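Local coordinates for protein predicted ATPase involved in replication control, Cdc46/Mcm family (PDB 3F8T) that probably binds ATP and single-stranded DNA as an MCM-family homolog of replicative helicases, and is predicted to act in replication control, at residues K223-A226 with L227-F230; L403-A406 with I407-H410; P413-E417 with E418-R422; E424-Y427 with E428-E432; A459-H462 with A463-R466. The protein carries 2 engineered substitutions. All blocks are in the same frame, centred on the assembly; numbering follows the deposited sequence.

Overall arrangement
Each contact is local, three to five residues apart, so none closes a long loop; they follow one another in series without nesting or crossing. Contact 1 comes first, at the end of helix 219-229 in the MCM P-loop domain. The other four lie in the AAA-lid domain. Contact 2 ends helix 396-409, contact 3 leads from strand 414-415 into helix 417-439, contact 4 sits further along that helix, and contact 5 ends helix 449-465. Contacts 1, 2 and 5 touch one another, with F230 meeting L403, A406, R464 and M465. Contact 3 joins them through P413, which packs on A463 and R464. Contact 4 lies outermost, its centre about 31 Å from that of contact 2.

Contact 1: K223-A226 with L227-F230; sequences KMLA and LQLF
L225 and Q228 lie side by side on one flank of the helix and point the same way. The methyl CD2 of L225 comes to 4.0 Å from OE1 of Q228. The glutamine starts with CG opposite the backbone N (chi1 178°) and runs on extended, which brings its amide alongside the leucine methyls. A water joins the two residues. It donates to L225 O and to Q228 OE1, the latter at 2.7 Å. L225 O also accepts the backbone N of L229, so two donors hold this carbonyl. The other end of the amide, NE2, bonds to L240 O outside the helix.

L227 turns differently. Its CG sits beside its own backbone N and rests against K223 O at 3.5 Å, while the K223 chain leads away. L229 uses CG in the same manner against L225 O. F230 brings a ring edge to the last turn: CD1 lies 3.3 Å from A226 O, which is in the plane of the ring. The same oxygen accepts F230 N at 3.3 Å, with the donor in the carbonyl plane. The F230 ring also meets F208 edge-to-face.

The contact is buried. Across it, apolar side chains rest mainly on backbone carbonyls of the previous turn, and their outer sides pack on neighbouring helices. The amide of Q228 is satisfied at both ends, by the water at OE1 and by L240 O at NE2.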
loop_
_atom_site.group_PDB
_atom_site.type_symbol
_atom_site.label_atom_id
_atom_site.label_comp_id
_atom_site.label_asym_id
_atom_site.label_seq_id
_atom_site.Cartn_x
_atom_site.Cartn_y
_atom_site.Cartn_z
ATOM N N LYS A 223 -18.204 8.734 8.830
ATOM C CA LYS A 223 -17.776 7.677 9.762
ATOM C C LYS A 223 -17.434 6.397 9.009
ATOM O O LYS A 223 -16.435 5.762 9.288
ATOM C CB LYS A 223 -18.853 7.413 10.811
ATOM C CG LYS A 223 -19.019 8.559 11.841
ATOM C CD LYS A 223 -20.108 8.190 12.812
ATOM C CE LYS A 223 -20.218 9.257 13.905
ATOM N NZ LYS A 223 -21.426 8.982 14.741
ATOM N N MET A 224 -18.265 6.031 8.038
ATOM C CA MET A 224 -17.995 4.855 7.185
ATOM C C MET A 224 -16.645 4.948 6.465
ATOM O O MET A 224 -15.862 4.003 6.467
ATOM C CB MET A 224 -19.090 4.717 6.127
ATOM C CG MET A 224 -20.447 4.369 6.676
ATOM S SD MET A 224 -21.582 4.212 5.264
ATOM C CE MET A 224 -23.023 3.700 6.184
ATOM N N LEU A 225 -16.396 6.083 5.822
ATOM C CA LEU A 225 -15.137 6.310 5.115
ATOM C C LEU A 225 -13.936 6.418 6.055
ATOM O O LEU A 225 -12.849 5.960 5.711
ATOM C CB LEU A 225 -15.235 7.554 4.230
ATOM C CG LEU A 225 -16.387 7.574 3.212
ATOM C CD1 LEU A 225 -16.185 8.715 2.231
ATOM C CD2 LEU A 225 -16.457 6.297 2.451
ATOM N N ALA A 226 -14.124 7.048 7.218
ATOM C CA ALA A 226 -13.069 7.065 8.247
ATOM C C ALA A 226 -12.656 5.636 8.640
ATOM O O ALA A 226 -11.475 5.282 8.612
ATOM C CB ALA A 226 -13.526 7.835 9.468
ATOM N N LEU A 227 -13.634 4.799 8.970
ATOM C CA LEU A 227 -13.320 3.434 9.383
ATOM C C LEU A 227 -12.760 2.615 8.207
ATOM O O LEU A 227 -11.894 1.767 8.380
ATOM C CB LEU A 227 -14.549 2.777 10.036
ATOM C CG LEU A 227 -14.979 3.417 11.376
ATOM C CD1 LEU A 227 -16.346 2.925 11.772
ATOM C CD2 LEU A 227 -13.966 3.133 12.501
ATOM N N GLN A 228 -13.238 2.870 6.996
ATOM C CA GLN A 228 -12.595 2.236 5.830
ATOM C C GLN A 228 -11.070 2.504 5.751
ATOM O O GLN A 228 -10.283 1.576 5.537
ATOM C CB GLN A 228 -13.287 2.626 4.520
ATOM C CG GLN A 228 -12.595 2.010 3.294
ATOM C CD GLN A 228 -13.255 2.413 2.009
ATOM O OE1 GLN A 228 -13.528 3.596 1.791
ATOM N NE2 GLN A 228 -13.534 1.430 1.140
ATOM N N LEU A 229 -10.661 3.753 5.957
ATOM C CA LEU A 229 -9.224 4.087 5.983
ATOM C C LEU A 229 -8.471 3.236 6.999
ATOM O O LEU A 229 -7.408 2.700 6.704
ATOM C CB LEU A 229 -8.996 5.573 6.289
ATOM C CG LEU A 229 -9.304 6.511 5.105
ATOM C CD1 LEU A 229 -9.408 7.958 5.622
ATOM C CD2 LEU A 229 -8.263 6.403 4.006
ATOM N N PHE A 230 -9.075 3.064 8.166
ATOM C CA PHE A 230 -8.486 2.274 9.251
ATOM C C PHE A 230 -8.612 0.754 9.064
ATOM O O PHE A 230 -8.220 -0.030 9.946
ATOM C CB PHE A 230 -9.047 2.745 10.590
ATOM C CG PHE A 230 -8.392 4.019 11.084
ATOM C CD1 PHE A 230 -8.866 5.268 10.682
ATOM C CD2 PHE A 230 -7.274 3.957 11.915
ATOM C CE1 PHE A 230 -8.243 6.436 11.115
ATOM C CE2 PHE A 230 -6.652 5.122 12.363
ATOM C CZ PHE A 230 -7.142 6.362 11.964
HETATM O O HOH W 1 -12.388 5.817 2.752
#

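Contact 2: L403-A406 with I407-H410; sequences LLYA and IREH
Y405 lies with one ring face against the side chain of E409, one turn further along the helix. The CG methylene of E409 stands 3.8 Å from the ring centroid, 17° off the ring normal, a CH-pi contact displaced toward the rim. The ring takes this place because its CG is opposite the backbone N (chi1 -176°) and beside the carbonyl carbon. The E409 chain bends at chi2, and its carboxylate plane ends 28° from that of the ring.

R408 comes to the same tyrosine from another direction. Its NH2 is 3.9 Å from Y405 CD1, an oblique approach. Its NH1 makes a salt bridge with E409 OE2 at 2.7 Å. The carboxyl carbon of E409 lies over one face of the guanidinium, toward its rim. NH2 also makes a weak hydrogen bond to V186 O.

On another flank L403 and I407 meet through their CD1 methyls at 3.8 Å. I407 CG1 also packs on L403 O at 3.3 Å. H410 N closes the last turn on A406 O at 2.8 Å, and H410 ND1 bonds to D469 OD1 beyond the helix.

The contact thus divides into an apolar side and a charged one. On the charged side E409 does two jobs: its methylene covers the tyrosine, and its carboxylate pairs with R408. The salt bridge is likely to limit the turning of both chains.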
loop_
_atom_site.group_PDB
_atom_site.type_symbol
_atom_site.label_atom_id
_atom_site.label_comp_id
_atom_site.label_asym_id
_atom_site.label_seq_id
_atom_site.Cartn_x
_atom_site.Cartn_y
_atom_site.Cartn_z
ATOM N N LEU A 403 -2.846 7.743 10.969
ATOM C CA LEU A 403 -3.410 6.566 10.294
ATOM C C LEU A 403 -2.316 5.567 9.955
ATOM O O LEU A 403 -2.419 4.380 10.267
ATOM C CB LEU A 403 -4.142 6.975 9.019
ATOM C CG LEU A 403 -4.663 5.875 8.081
ATOM C CD1 LEU A 403 -5.671 4.944 8.775
ATOM C CD2 LEU A 403 -5.298 6.537 6.861
ATOM N N LEU A 404 -1.260 6.061 9.325
ATOM C CA LEU A 404 -0.120 5.225 8.949
ATOM C C LEU A 404 0.439 4.485 10.154
ATOM O O LEU A 404 0.784 3.276 10.083
ATOM C CB LEU A 404 0.977 6.101 8.328
ATOM C CG LEU A 404 0.786 6.536 6.873
ATOM C CD1 LEU A 404 1.874 7.525 6.488
ATOM C CD2 LEU A 404 0.820 5.337 5.931
ATOM N N TYR A 405 0.579 5.234 11.240
ATOM C CA TYR A 405 1.058 4.699 12.500
ATOM C C TYR A 405 0.116 3.597 13.018
ATOM O O TYR A 405 0.547 2.460 13.319
ATOM C CB TYR A 405 1.197 5.839 13.509
ATOM C CG TYR A 405 1.772 5.413 14.835
ATOM C CD1 TYR A 405 3.133 5.140 14.975
ATOM C CD2 TYR A 405 0.956 5.287 15.952
ATOM C CE1 TYR A 405 3.655 4.741 16.208
ATOM C CE2 TYR A 405 1.465 4.893 17.175
ATOM C CZ TYR A 405 2.805 4.631 17.293
ATOM O OH TYR A 405 3.297 4.238 18.505
ATOM N N ALA A 406 -1.170 3.924 13.092
ATOM C CA ALA A 406 -2.182 3.005 13.628
ATOM C C ALA A 406 -2.222 1.670 12.870
ATOM O O ALA A 406 -2.313 0.603 13.488
ATOM C CB ALA A 406 -3.577 3.685 13.601
ATOM N N ILE A 407 -2.152 1.741 11.538
ATOM C CA ILE A 407 -2.199 0.546 10.666
ATOM C C ILE A 407 -1.012 -0.369 10.926
ATOM O O ILE A 407 -1.168 -1.597 11.012
ATOM C CB ILE A 407 -2.207 0.912 9.141
ATOM C CG1 ILE A 407 -3.508 1.606 8.737
ATOM C CG2 ILE A 407 -1.990 -0.375 8.232
ATOM C CD1 ILE A 407 -3.430 2.215 7.304
ATOM N N ARG A 408 0.175 0.222 11.017
ATOM C CA ARG A 408 1.406 -0.554 11.174
ATOM C C ARG A 408 1.487 -1.130 12.592
ATOM O O ARG A 408 1.943 -2.260 12.790
ATOM C CB ARG A 408 2.645 0.316 10.901
ATOM C CG ARG A 408 3.982 -0.488 10.952
ATOM C CD ARG A 408 5.190 0.412 10.661
ATOM N NE ARG A 408 5.212 1.540 11.592
ATOM C CZ ARG A 408 5.889 1.573 12.737
ATOM N NH1 ARG A 408 6.659 0.542 13.101
ATOM N NH2 ARG A 408 5.806 2.645 13.515
ATOM N N GLU A 409 1.036 -0.350 13.569
ATOM C CA GLU A 409 1.185 -0.732 14.966
ATOM C C GLU A 409 0.069 -1.627 15.470
ATOM O O GLU A 409 0.261 -2.356 16.439
ATOM C CB GLU A 409 1.303 0.490 15.882
ATOM C CG GLU A 409 2.608 1.274 15.732
ATOM C CD GLU A 409 3.849 0.390 15.865
ATOM O OE1 GLU A 409 3.938 -0.408 16.817
ATOM O OE2 GLU A 409 4.729 0.493 15.002
ATOM N N HIS A 410 -1.100 -1.559 14.836
ATOM C CA HIS A 410 -2.250 -2.376 15.260
ATOM C C HIS A 410 -2.919 -3.121 14.100
ATOM O O HIS A 410 -4.107 -2.925 13.840
ATOM C CB HIS A 410 -3.227 -1.502 16.050
ATOM C CG HIS A 410 -2.570 -0.818 17.209
ATOM N ND1 HIS A 410 -2.335 -1.457 18.408
ATOM C CD2 HIS A 410 -2.009 0.409 17.320
ATOM C CE1 HIS A 410 -1.690 -0.641 19.222
ATOM N NE2 HIS A 410 -1.477 0.498 18.586
#

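Contact 3: P413-E417 with E418-R422; sequences PELTE and EARKR
E418, at the start of the second segment, brings OE2 within 2.9 Å of E417 OE1. Two like charges this close would probably repel. K421 NZ lies beside the pair, close to E417 OE1 and only at long range from E418 OE2, and would probably offset part of the repulsion. A419 follows and completes the cap. Its N donates to T416 OG1 at 3.2 Å, and its CB packs against L415 CD2 at 4.0 Å. The threonine hydroxyl is placed for this by chi1 of 69°, which sets OG1 between its own backbone N and carbonyl carbon.

R420 closes the first turn through N to T416 O at 2.9 Å. Its chain bends at chi3, and NH2 makes a salt bridge with E417 OE2 at 2.5 Å. The carboxylate and guanidinium planes are 72° apart, so the two groups do not pair flat. NH1 has a second acid, E424. K421 NZ takes the other E417 oxygen, OE1, at 2.6 Å, from above the carboxylate plane. Its pairing with E418 is long, 3.7 Å from NZ to OE2.

One carboxylate therefore holds two bases, in a surface salt-bridge network. T416 is the N-cap of helix 417-439, directly after strand 414-415, which pairs in parallel with strand 470-471 in the AAA-lid region.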
loop_
_atom_site.group_PDB
_atom_site.type_symbol
_atom_site.label_atom_id
_atom_site.label_comp_id
_atom_site.label_asym_id
_atom_site.label_seq_id
_atom_site.Cartn_x
_atom_site.Cartn_y
_atom_site.Cartn_z
ATOM N N PRO A 413 -6.250 -6.302 15.563
ATOM C CA PRO A 413 -6.963 -6.341 16.836
ATOM C C PRO A 413 -7.945 -7.505 16.844
ATOM O O PRO A 413 -8.388 -7.932 15.779
ATOM C CB PRO A 413 -7.749 -5.027 16.878
ATOM C CG PRO A 413 -7.427 -4.293 15.640
ATOM C CD PRO A 413 -6.694 -5.190 14.701
ATOM N N GLU A 414 -8.266 -7.998 18.039
ATOM C CA GLU A 414 -9.124 -9.171 18.202
ATOM C C GLU A 414 -10.239 -8.889 19.201
ATOM O O GLU A 414 -10.058 -8.153 20.165
ATOM C CB GLU A 414 -8.296 -10.402 18.655
ATOM C CG GLU A 414 -7.162 -10.841 17.692
ATOM C CD GLU A 414 -7.638 -11.473 16.378
ATOM O OE1 GLU A 414 -8.847 -11.751 16.223
ATOM O OE2 GLU A 414 -6.786 -11.704 15.488
ATOM N N LEU A 415 -11.404 -9.480 18.948
ATOM C CA LEU A 415 -12.519 -9.401 19.883
ATOM C C LEU A 415 -12.145 -9.862 21.284
ATOM O O LEU A 415 -11.577 -10.947 21.438
ATOM C CB LEU A 415 -13.645 -10.314 19.401
ATOM C CG LEU A 415 -14.283 -10.013 18.049
ATOM C CD1 LEU A 415 -15.212 -11.190 17.631
ATOM C CD2 LEU A 415 -15.027 -8.692 18.172
ATOM N N THR A 416 -12.477 -9.047 22.286
ATOM C CA THR A 416 -12.562 -9.526 23.662
ATOM C C THR A 416 -13.799 -10.406 23.781
ATOM O O THR A 416 -14.697 -10.379 22.924
ATOM C CB THR A 416 -12.660 -8.400 24.720
ATOM O OG1 THR A 416 -13.928 -7.731 24.627
ATOM C CG2 THR A 416 -11.517 -7.400 24.592
ATOM N N GLU A 417 -13.831 -11.191 24.855
ATOM C CA GLU A 417 -14.953 -12.068 25.131
ATOM C C GLU A 417 -16.267 -11.286 25.116
ATOM O O GLU A 417 -17.208 -11.683 24.431
ATOM C CB GLU A 417 -14.742 -12.784 26.474
ATOM C CG GLU A 417 -15.294 -14.174 26.495
ATOM C CD GLU A 417 -16.774 -14.184 26.247
ATOM O OE1 GLU A 417 -17.481 -13.414 26.937
ATOM O OE2 GLU A 417 -17.229 -14.936 25.359
ATOM N N GLU A 418 -16.323 -10.178 25.847
ATOM C CA GLU A 418 -17.536 -9.363 25.906
ATOM C C GLU A 418 -17.912 -8.694 24.573
ATOM O O GLU A 418 -19.100 -8.479 24.304
ATOM C CB GLU A 418 -17.475 -8.336 27.041
ATOM C CG GLU A 418 -17.521 -8.977 28.452
ATOM C CD GLU A 418 -18.658 -10.002 28.622
ATOM O OE1 GLU A 418 -19.841 -9.594 28.736
ATOM O OE2 GLU A 418 -18.365 -11.224 28.650
ATOM N N ALA A 419 -16.906 -8.375 23.753
ATOM C CA ALA A 419 -17.145 -7.840 22.407
ATOM C C ALA A 419 -17.747 -8.911 21.503
ATOM O O ALA A 419 -18.630 -8.626 20.690
ATOM C CB ALA A 419 -15.850 -7.317 21.795
ATOM N N ARG A 420 -17.231 -10.134 21.621
ATOM C CA ARG A 420 -17.762 -11.261 20.853
ATOM C C ARG A 420 -19.220 -11.501 21.215
ATOM O O ARG A 420 -20.059 -11.712 20.331
ATOM C CB ARG A 420 -16.938 -12.528 21.073
ATOM C CG ARG A 420 -17.485 -13.715 20.308
ATOM C CD ARG A 420 -16.592 -14.921 20.405
ATOM N NE ARG A 420 -16.584 -15.544 21.727
ATOM C CZ ARG A 420 -17.639 -16.093 22.330
ATOM N NH1 ARG A 420 -18.840 -16.074 21.766
ATOM N NH2 ARG A 420 -17.493 -16.647 23.525
ATOM N N LYS A 421 -19.528 -11.436 22.508
ATOM C CA LYS A 421 -20.917 -11.594 22.958
ATOM C C LYS A 421 -21.812 -10.465 22.444
ATOM O O LYS A 421 -22.939 -10.716 21.994
ATOM C CB LYS A 421 -20.995 -11.730 24.481
ATOM C CG LYS A 421 -20.500 -13.084 24.951
ATOM C CD LYS A 421 -20.434 -13.179 26.470
ATOM C CE LYS A 421 -20.232 -14.626 26.901
ATOM N NZ LYS A 421 -19.410 -14.744 28.146
ATOM N N ARG A 422 -21.292 -9.241 22.483
ATOM C CA ARG A 422 -22.008 -8.069 21.989
ATOM C C ARG A 422 -22.328 -8.221 20.494
ATOM O O ARG A 422 -23.424 -7.872 20.036
ATOM C CB ARG A 422 -21.189 -6.795 22.254
ATOM C CG ARG A 422 -21.856 -5.507 21.792
ATOM C CD ARG A 422 -22.915 -5.002 22.774
ATOM N NE ARG A 422 -22.338 -3.956 23.613
ATOM C CZ ARG A 422 -23.015 -2.946 24.154
ATOM N NH1 ARG A 422 -24.323 -2.824 23.954
ATOM N NH2 ARG A 422 -22.370 -2.050 24.890
#

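Contact 4: E424-Y427 with E428-E432; sequences EHWY and ETRRE
R431 runs alongside Y427, one turn back on the helix. Its CB lies 3.5 Å from Y427 O, and CG packs on that same oxygen. CD stands over the ring face, 3.7 Å from the centroid and 18° off the normal, a CH-pi contact. The chain then bends at chi3, and NH1 ends 3.5 Å from Y427 OH. NH1 makes a weak hydrogen bond to V447 O. With an alanine in place of Y427, R431 CD would probably lose the face it packs on, and the arginine would be freer to turn.

W426 and R430 repeat the theme at about a right angle. R430 CG sits over the five-membered ring, 3.7 Å from its centroid. D484 OD2 receives both W426 NE1 and R430 NH2, the second as a salt bridge.

T429 grips H425 O twice, through N and through OG1, each at 2.9 Å. The two donors arrive from opposite faces of the carbonyl plane. OG1 also lies over one face of the H425 ring.

These are i to i+4 aromatic-arginine pairs on an alpha-helix, with a threonine hydroxyl returning to the carbonyl one turn back. Helix 417-439 carries them within the AAA-lid region, where W426 packs on helices 449-465 and 473-489.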
loop_
_atom_site.group_PDB
_atom_site.type_symbol
_atom_site.label_atom_id
_atom_site.label_comp_id
_atom_site.label_asym_id
_atom_site.label_seq_id
_atom_site.Cartn_x
_atom_site.Cartn_y
_atom_site.Cartn_z
ATOM N N GLU A 424 -22.411 -11.167 18.682
ATOM C CA GLU A 424 -23.344 -12.282 18.474
ATOM C C GLU A 424 -24.790 -11.894 18.827
ATOM O O GLU A 424 -25.734 -12.279 18.117
ATOM C CB GLU A 424 -22.833 -13.563 19.166
ATOM C CG GLU A 424 -21.542 -14.048 18.467
ATOM C CD GLU A 424 -20.948 -15.359 18.976
ATOM O OE1 GLU A 424 -20.893 -15.580 20.213
ATOM O OE2 GLU A 424 -20.483 -16.150 18.113
ATOM N N HIS A 425 -24.940 -11.087 19.877
ATOM C CA HIS A 425 -26.238 -10.575 20.329
ATOM C C HIS A 425 -26.895 -9.659 19.298
ATOM O O HIS A 425 -28.074 -9.824 18.980
ATOM C CB HIS A 425 -26.089 -9.822 21.659
ATOM C CG HIS A 425 -27.370 -9.237 22.174
ATOM N ND1 HIS A 425 -28.411 -10.013 22.640
ATOM C CD2 HIS A 425 -27.775 -7.950 22.302
ATOM C CE1 HIS A 425 -29.398 -9.232 23.040
ATOM N NE2 HIS A 425 -29.040 -7.975 22.840
ATOM N N TRP A 426 -26.138 -8.675 18.805
ATOM C CA TRP A 426 -26.612 -7.834 17.705
ATOM C C TRP A 426 -27.104 -8.704 16.546
ATOM O O TRP A 426 -28.206 -8.519 16.045
ATOM C CB TRP A 426 -25.501 -6.901 17.214
ATOM C CG TRP A 426 -25.897 -6.118 15.997
ATOM C CD1 TRP A 426 -26.583 -4.943 15.971
ATOM C CD2 TRP A 426 -25.665 -6.476 14.630
ATOM N NE1 TRP A 426 -26.771 -4.533 14.675
ATOM C CE2 TRP A 426 -26.224 -5.458 13.831
ATOM C CE3 TRP A 426 -25.032 -7.557 14.003
ATOM C CZ2 TRP A 426 -26.172 -5.483 12.438
ATOM C CZ3 TRP A 426 -24.979 -7.579 12.601
ATOM C CH2 TRP A 426 -25.547 -6.554 11.844
ATOM N N TYR A 427 -26.272 -9.656 16.135
ATOM C CA TYR A 427 -26.550 -10.480 14.964
ATOM C C TYR A 427 -27.842 -11.275 15.100
ATOM O O TYR A 427 -28.696 -11.224 14.215
ATOM C CB TYR A 427 -25.372 -11.422 14.706
ATOM C CG TYR A 427 -25.432 -12.213 13.411
ATOM C CD1 TYR A 427 -25.769 -11.601 12.202
ATOM C CD2 TYR A 427 -25.101 -13.571 13.392
ATOM C CE1 TYR A 427 -25.794 -12.333 11.003
ATOM C CE2 TYR A 427 -25.118 -14.311 12.202
ATOM C CZ TYR A 427 -25.474 -13.688 11.021
ATOM O OH TYR A 427 -25.489 -14.416 9.857
ATOM N N GLU A 428 -27.977 -11.993 16.213
ATOM C CA GLU A 428 -29.166 -12.804 16.477
ATOM C C GLU A 428 -30.421 -11.931 16.622
ATOM O O GLU A 428 -31.467 -12.268 16.080
ATOM C CB GLU A 428 -28.955 -13.719 17.693
ATOM C CG GLU A 428 -28.920 -13.018 19.059
ATOM C CD GLU A 428 -28.554 -13.953 20.216
ATOM O OE1 GLU A 428 -28.206 -15.131 19.955
ATOM O OE2 GLU A 428 -28.602 -13.506 21.388
ATOM N N THR A 429 -30.300 -10.804 17.324
ATOM C CA THR A 429 -31.416 -9.871 17.523
ATOM C C THR A 429 -31.905 -9.300 16.174
ATOM O O THR A 429 -33.115 -9.230 15.916
ATOM C CB THR A 429 -31.026 -8.745 18.540
ATOM O OG1 THR A 429 -30.822 -9.317 19.844
ATOM C CG2 THR A 429 -32.093 -7.679 18.649
ATOM N N ARG A 430 -30.969 -8.918 15.306
ATOM C CA ARG A 430 -31.334 -8.372 13.994
ATOM C C ARG A 430 -31.946 -9.408 13.055
ATOM O O ARG A 430 -32.870 -9.092 12.316
ATOM C CB ARG A 430 -30.126 -7.687 13.327
ATOM C CG ARG A 430 -29.707 -6.391 14.015
ATOM C CD ARG A 430 -30.751 -5.283 13.834
ATOM N NE ARG A 430 -30.283 -4.027 14.411
ATOM C CZ ARG A 430 -30.377 -3.693 15.698
ATOM N NH1 ARG A 430 -30.940 -4.514 16.579
ATOM N NH2 ARG A 430 -29.904 -2.524 16.109
ATOM N N ARG A 431 -31.427 -10.632 13.077
ATOM C CA ARG A 431 -31.983 -11.709 12.253
ATOM C C ARG A 431 -33.441 -12.002 12.630
ATOM O O ARG A 431 -34.285 -12.221 11.754
ATOM C CB ARG A 431 -31.123 -12.973 12.344
ATOM C CG ARG A 431 -29.811 -12.870 11.549
ATOM C CD ARG A 431 -28.948 -14.116 11.697
ATOM N NE ARG A 431 -29.578 -15.324 11.155
ATOM C CZ ARG A 431 -29.525 -15.707 9.875
ATOM N NH1 ARG A 431 -28.869 -14.978 8.971
ATOM N NH2 ARG A 431 -30.135 -16.830 9.492
ATOM N N GLU A 432 -33.718 -11.983 13.928
ATOM C CA GLU A 432 -35.075 -12.154 14.458
ATOM C C GLU A 432 -35.985 -11.019 13.985
ATOM O O GLU A 432 -37.138 -11.250 13.594
ATOM C CB GLU A 432 -35.040 -12.203 15.996
ATOM C CG GLU A 432 -36.411 -12.358 16.675
ATOM C CD GLU A 432 -37.132 -11.032 16.863
ATOM O OE1 GLU A 432 -36.514 -10.082 17.407
ATOM O OE2 GLU A 432 -38.314 -10.936 16.460
#

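Contact 5: A459-H462 with A463-R466; sequences AKAH and ARMR
The backbone makes i to i+4 bonds as the helix ends, from A463 N to A459 O at 3.0 Å through to a weak one from R466 N to H462 O. R464 CG rests on K460 O at 3.4 Å. The chain then bends at chi3 (-89°), which lays one face of its guanidinium over that same oxygen. NE bonds to F230 O and NH1 forms a salt bridge with E238, which also pairs with K460. A leucine in place of R464 would probably leave F230 O without this donor and E238 with one base fewer.

H462 meets two side chains, each at about a right angle. M465 SD approaches ND1 obliquely at 3.9 Å. R466 CD lies 4.0 Å from H462 NE2, while its NH2 reaches D475 in a salt bridge. H462 ND1 is buried and has no polar partner in the model.

Around this helix end, helix 219-229 packs on A461, H462 and M465. Helix 473-489 meets A459, H462 and A463, and V471 of strand 470-471 covers A459, K460 and A463.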
loop_
_atom_site.group_PDB
_atom_site.type_symbol
_atom_site.label_atom_id
_atom_site.label_comp_id
_atom_site.label_asym_id
_atom_site.label_seq_id
_atom_site.Cartn_x
_atom_site.Cartn_y
_atom_site.Cartn_z
ATOM N N ALA A 459 -15.674 -2.828 13.512
ATOM C CA ALA A 459 -15.256 -2.763 14.925
ATOM C C ALA A 459 -13.735 -2.854 15.104
ATOM O O ALA A 459 -13.165 -2.147 15.941
ATOM C CB ALA A 459 -15.962 -3.833 15.746
ATOM N N LYS A 460 -13.092 -3.731 14.333
ATOM C CA LYS A 460 -11.631 -3.820 14.306
ATOM C C LYS A 460 -11.029 -2.480 13.841
ATOM O O LYS A 460 -10.061 -1.987 14.426
ATOM C CB LYS A 460 -11.180 -4.967 13.398
ATOM C CG LYS A 460 -11.486 -6.397 13.959
ATOM C CD LYS A 460 -11.013 -7.478 12.967
ATOM C CE LYS A 460 -11.052 -8.893 13.566
ATOM N NZ LYS A 460 -10.889 -9.919 12.466
ATOM N N ALA A 461 -11.600 -1.898 12.783
ATOM C CA ALA A 461 -11.142 -0.592 12.304
ATOM C C ALA A 461 -11.232 0.483 13.378
ATOM O O ALA A 461 -10.289 1.279 13.559
ATOM C CB ALA A 461 -11.909 -0.171 11.043
ATOM N N HIS A 462 -12.336 0.495 14.132
ATOM C CA HIS A 462 -12.473 1.477 15.191
ATOM C C HIS A 462 -11.454 1.219 16.321
ATOM O O HIS A 462 -10.924 2.161 16.912
ATOM C CB HIS A 462 -13.897 1.561 15.734
ATOM C CG HIS A 462 -14.071 2.661 16.735
ATOM N ND1 HIS A 462 -14.027 3.995 16.385
ATOM C CD2 HIS A 462 -14.223 2.630 18.078
ATOM C CE1 HIS A 462 -14.176 4.740 17.468
ATOM N NE2 HIS A 462 -14.294 3.937 18.508
ATOM N N ALA A 463 -11.168 -0.051 16.611
ATOM C CA ALA A 463 -10.144 -0.362 17.620
ATOM C C ALA A 463 -8.766 0.141 17.153
ATOM O O ALA A 463 -8.003 0.705 17.946
ATOM C CB ALA A 463 -10.124 -1.865 17.944
ATOM N N ARG A 464 -8.446 -0.026 15.868
ATOM C CA ARG A 464 -7.200 0.567 15.332
ATOM C C ARG A 464 -7.163 2.086 15.526
ATOM O O ARG A 464 -6.115 2.670 15.851
ATOM C CB ARG A 464 -7.003 0.210 13.845
ATOM C CG ARG A 464 -6.791 -1.285 13.634
ATOM C CD ARG A 464 -6.284 -1.664 12.237
ATOM N NE ARG A 464 -7.439 -1.881 11.399
ATOM C CZ ARG A 464 -7.974 -3.052 11.113
ATOM N NH1 ARG A 464 -7.434 -4.192 11.528
ATOM N NH2 ARG A 464 -9.044 -3.069 10.362
ATOM N N MET A 465 -8.322 2.722 15.339
ATOM C CA MET A 465 -8.466 4.173 15.476
ATOM C C MET A 465 -8.218 4.654 16.906
ATOM O O MET A 465 -7.897 5.835 17.128
ATOM C CB MET A 465 -9.874 4.567 15.045
ATOM C CG MET A 465 -10.039 5.972 14.571
ATOM S SD MET A 465 -11.747 6.130 13.987
ATOM C CE MET A 465 -11.571 5.991 12.233
ATOM N N ARG A 466 -8.390 3.746 17.869
ATOM C CA ARG A 466 -8.130 4.021 19.285
ATOM C C ARG A 466 -6.736 3.542 19.670
ATOM O O ARG A 466 -6.392 3.516 20.865
ATOM C CB ARG A 466 -9.138 3.271 20.171
ATOM C CG ARG A 466 -10.577 3.725 20.107
ATOM C CD ARG A 466 -11.415 3.053 21.207
ATOM N NE ARG A 466 -11.478 1.594 21.061
ATOM C CZ ARG A 466 -10.769 0.728 21.784
ATOM N NH1 ARG A 466 -9.946 1.160 22.734
ATOM N NH2 ARG A 466 -10.884 -0.574 21.562
#